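Local atomic coordinates of transcription factor GAMBIF1 (Anopheles gambiae, PDB entry 1BVO), a protein that binds DNA through its specificity domain, a Rel homology region, and probably activates RNA polymerase II transcription in insect immunity and development. Residues K108-A113 / G136-N141. Numbering follows the deposited sequence.
Sequences KDVEEA and GSIDLN. With nucleotides of chain A.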
ATOM      1  N   LYS C 108       5.416   4.588  -4.933  1.00 61.05           N
ATOM      2  CA  LYS C 108       6.470   4.526  -3.913  1.00 66.46           C
ATOM      3  C   LYS C 108       7.760   3.947  -4.494  1.00 65.86           C
ATOM      4  O   LYS C 108       8.860   4.464  -4.234  1.00 69.14           O
ATOM      5  CB  LYS C 108       6.032   3.709  -2.673  1.00 69.56           C
ATOM      6  CG  LYS C 108       4.532   3.392  -2.563  1.00 81.35           C
ATOM      7  CD  LYS C 108       3.993   3.668  -1.158  1.00 83.37           C
ATOM      8  CE  LYS C 108       2.983   4.823  -1.192  1.00 87.15           C
ATOM      9  NZ  LYS C 108       2.791   5.535   0.110  1.00 84.71           N
ATOM     10  N   ASP C 109       7.622   2.967  -5.380  1.00 62.58           N
ATOM     11  CA  ASP C 109       8.788   2.317  -5.955  1.00 55.36           C
ATOM     12  C   ASP C 109       9.355   2.876  -7.254  1.00 53.18           C
ATOM     13  O   ASP C 109      10.473   2.521  -7.627  1.00 47.81           O
ATOM     14  CB  ASP C 109       8.518   0.823  -6.136  1.00 58.11           C
ATOM     15  CG  ASP C 109       7.864   0.180  -4.921  1.00 63.42           C
ATOM     16  OD1 ASP C 109       8.058   0.685  -3.789  1.00 58.43           O
ATOM     17  OD2 ASP C 109       7.121  -0.811  -5.099  1.00 68.23           O
ATOM     18  N   VAL C 110       8.635   3.758  -7.939  1.00 48.68           N
ATOM     19  CA  VAL C 110       9.161   4.298  -9.198  1.00 44.61           C
ATOM     20  C   VAL C 110      10.637   4.648  -9.156  1.00 49.40           C
ATOM     21  O   VAL C 110      11.387   4.218 -10.033  1.00 54.04           O
ATOM     22  CB  VAL C 110       8.427   5.567  -9.693  1.00 43.41           C
ATOM     23  CG1 VAL C 110       9.189   6.178 -10.864  1.00 33.11           C
ATOM     24  CG2 VAL C 110       7.015   5.230 -10.144  1.00 41.26           C
ATOM     25  N   GLU C 111      11.059   5.391  -8.135  1.00 55.06           N
ATOM     26  CA  GLU C 111      12.459   5.810  -8.051  1.00 59.99           C
ATOM     27  C   GLU C 111      13.492   4.667  -8.015  1.00 57.82           C
ATOM     28  O   GLU C 111      14.301   4.546  -8.934  1.00 51.40           O
ATOM     29  CB  GLU C 111      12.689   6.819  -6.905  1.00 73.30           C
ATOM     30  CG  GLU C 111      14.114   7.428  -6.876  1.00 91.12           C
ATOM     31  CD  GLU C 111      14.163   8.958  -7.010  1.00100.00           C
ATOM     32  OE1 GLU C 111      13.120   9.638  -6.821  1.00100.00           O
ATOM     33  OE2 GLU C 111      15.269   9.492  -7.286  1.00100.00           O
ATOM     34  N   GLU C 112      13.413   3.796  -7.007  1.00 60.48           N
ATOM     35  CA  GLU C 112      14.326   2.651  -6.841  1.00 62.81           C
ATOM     36  C   GLU C 112      14.352   1.824  -8.133  1.00 61.78           C
ATOM     37  O   GLU C 112      15.405   1.334  -8.554  1.00 57.15           O
ATOM     38  CB  GLU C 112      13.869   1.791  -5.636  1.00 70.99           C
ATOM     39  CG  GLU C 112      14.411   0.357  -5.553  1.00 87.39           C
ATOM     40  CD  GLU C 112      13.301  -0.676  -5.272  1.00 97.43           C
ATOM     41  OE1 GLU C 112      12.884  -0.828  -4.092  1.00 95.38           O
ATOM     42  OE2 GLU C 112      12.851  -1.340  -6.240  1.00100.00           O
ATOM     43  N   ALA C 113      13.197   1.732  -8.787  1.00 60.52           N
ATOM     44  CA  ALA C 113      13.058   0.988 -10.033  1.00 58.99           C
ATOM     45  C   ALA C 113      13.915   1.631 -11.113  1.00 58.55           C
ATOM     46  O   ALA C 113      14.806   0.985 -11.679  1.00 56.96           O
ATOM     47  CB  ALA C 113      11.607   0.949 -10.463  1.00 62.72           C
ATOM     48  N   GLY C 136       5.848  11.675 -10.329  1.00 79.60           N
ATOM     49  CA  GLY C 136       4.436  11.767 -10.669  1.00 72.30           C
ATOM     50  C   GLY C 136       4.210  12.122 -12.125  1.00 69.98           C
ATOM     51  O   GLY C 136       3.116  11.953 -12.656  1.00 71.16           O
ATOM     52  N   SER C 137       5.254  12.624 -12.776  1.00 65.07           N
ATOM     53  CA  SER C 137       5.171  13.008 -14.178  1.00 63.83           C
ATOM     54  C   SER C 137       5.017  11.797 -15.098  1.00 63.12           C
ATOM     55  O   SER C 137       4.565  11.925 -16.238  1.00 71.22           O
ATOM     56  CB  SER C 137       6.442  13.743 -14.550  1.00 65.12           C
ATOM     57  OG  SER C 137       7.537  13.055 -13.998  1.00 66.32           O
ATOM     58  N   ILE C 138       5.423  10.630 -14.600  1.00 60.33           N
ATOM     59  CA  ILE C 138       5.345   9.395 -15.364  1.00 49.48           C
ATOM     60  C   ILE C 138       3.973   8.755 -15.283  1.00 44.40           C
ATOM     61  O   ILE C 138       3.507   8.427 -14.182  1.00 44.11           O
ATOM     62  CB  ILE C 138       6.377   8.397 -14.848  1.00 45.20           C
ATOM     63  CG1 ILE C 138       7.739   9.076 -14.786  1.00 35.98           C
ATOM     64  CG2 ILE C 138       6.415   7.155 -15.731  1.00 41.47           C
ATOM     65  CD1 ILE C 138       8.772   8.291 -14.039  1.00 42.04           C
ATOM     66  N   ASP C 139       3.343   8.531 -16.429  1.00 37.33           N
ATOM     67  CA  ASP C 139       2.036   7.906 -16.436  1.00 39.18           C
ATOM     68  C   ASP C 139       2.156   6.395 -16.215  1.00 45.96           C
ATOM     69  O   ASP C 139       2.581   5.638 -17.102  1.00 49.24           O
ATOM     70  CB  ASP C 139       1.332   8.187 -17.746  1.00 33.38           C
ATOM     71  CG  ASP C 139      -0.058   7.548 -17.816  1.00 38.18           C
ATOM     72  OD1 ASP C 139      -0.529   6.972 -16.798  1.00 37.61           O
ATOM     73  OD2 ASP C 139      -0.686   7.629 -18.887  1.00 39.89           O
ATOM     74  N   LEU C 140       1.739   5.942 -15.037  1.00 47.63           N
ATOM     75  CA  LEU C 140       1.814   4.527 -14.701  1.00 46.00           C
ATOM     76  C   LEU C 140       0.695   3.660 -15.278  1.00 51.47           C
ATOM     77  O   LEU C 140       0.486   2.528 -14.820  1.00 56.55           O
ATOM     78  CB  LEU C 140       1.887   4.344 -13.189  1.00 38.05           C
ATOM     79  CG  LEU C 140       3.097   5.026 -12.553  1.00 34.90           C
ATOM     80  CD1 LEU C 140       3.141   4.713 -11.084  1.00 30.61           C
ATOM     81  CD2 LEU C 140       4.377   4.575 -13.241  1.00 32.09           C
ATOM     82  N   ASN C 141       0.027   4.146 -16.316  1.00 50.40           N
ATOM     83  CA  ASN C 141      -1.044   3.385 -16.942  1.00 46.68           C
ATOM     84  C   ASN C 141      -0.842   3.143 -18.410  1.00 43.19           C
ATOM     85  O   ASN C 141      -1.724   2.627 -19.098  1.00 38.70           O
ATOM     86  CB  ASN C 141      -2.373   4.070 -16.736  1.00 53.21           C
ATOM     87  CG  ASN C 141      -3.108   3.508 -15.565  1.00 66.67           C
ATOM     88  OD1 ASN C 141      -2.686   3.689 -14.408  1.00 65.56           O
ATOM     89  ND2 ASN C 141      -4.198   2.773 -15.844  1.00 66.98           N
TER
ATOM     90  P    DC A  11       0.250   8.010  -0.867  0.50 21.69           P
ATOM     91  OP1  DC A  11       1.095   7.539  -1.999  0.50 23.45           O
ATOM     92  OP2  DC A  11       0.992   8.556   0.280  0.50 19.78           O
ATOM     93  O5'  DC A  11      -0.875   8.870  -1.505  0.50 15.94           O
ATOM     94  C5'  DC A  11      -1.265   8.609  -2.845  0.50 17.88           C
ATOM     95  C4'  DC A  11      -2.606   9.282  -3.078  0.50 20.91           C
ATOM     96  O4'  DC A  11      -3.466   9.177  -1.884  0.50 19.70           O
ATOM     97  C3'  DC A  11      -2.615  10.760  -3.327  0.50 21.72           C
ATOM     98  O3'  DC A  11      -2.368  11.128  -4.659  0.50 24.44           O
ATOM     99  C2'  DC A  11      -3.925  11.278  -2.745  0.50 20.58           C
ATOM    100  C1'  DC A  11      -4.562  10.096  -2.152  0.50 15.32           C
ATOM    101  N1   DC A  11      -5.427  10.054  -0.960  0.50 10.36           N
ATOM    102  C2   DC A  11      -6.766  10.258  -1.294  0.50  8.14           C
ATOM    103  O2   DC A  11      -7.006  10.556  -2.456  0.50  9.21           O
ATOM    104  N3   DC A  11      -7.730  10.134  -0.370  0.50  7.37           N
ATOM    105  C4   DC A  11      -7.368   9.767   0.910  0.50  9.69           C
ATOM    106  N4   DC A  11      -8.418   9.632   1.758  0.50  5.60           N
ATOM    107  C5   DC A  11      -5.984   9.541   1.323  0.50  3.75           C
ATOM    108  C6   DC A  11      -5.044   9.665   0.306  0.50  7.29           C
TER
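Val-110, on the first turn of a helix, meets Ile-138 and Leu-140 of an irregular loop through methyl groups alone, a compact example of one helix side chain packing against a segment without regular structure. No hydrogen bond joins residues 108-113 to residues 136-141. The two branches of Val-110 divide the work. With CG1 anti to the backbone N (chi1 171°), that methyl lies 3.8 Å from CD1 at the end of Ile-138, the two side chains running past one another in opposite senses. CG2 serves the other neighbour: it lies 4.0 Å from CD1 of Leu-140 and 4.1 Å from CD2 of the same residue, so it faces both prongs of the leucine fork. Val-110 and Ile-138 are buried, and the two segments together bury a small surface, 111 Å² summed over both.

The polar interactions lie within the loop or between helix and DNA, and none crosses the contact. In the loop, the backbone N of Asn-141 donates to OD1 of Asp-139 at 2.9 Å, closing an Asx turn; the N-H meets OD1 from above the carboxylate plane, 60° out of it, in a bond bent to 140°. The other carboxylate oxygen, OD2, forms a salt bridge with Lys-61, so both oxygens of Asp-139 are engaged. On the helix, Lys-108 reaches DNA through a kinked side chain, its NZ making a weak, long hydrogen bond of 3.4 Å to OP1 of DC11 of chain A. The bond is to the phosphate, so it does not read the base.

Within the Rel homology DNA-binding domain, the contact ties the start of helix 107-120 to the loop leading into strand 142-152. Leu-114 of that helix also touches Ile-138, Lys-107 touches Leu-140, and strand 142-152 then runs between strands 52-59 and 159-172 of the antiparallel sheet.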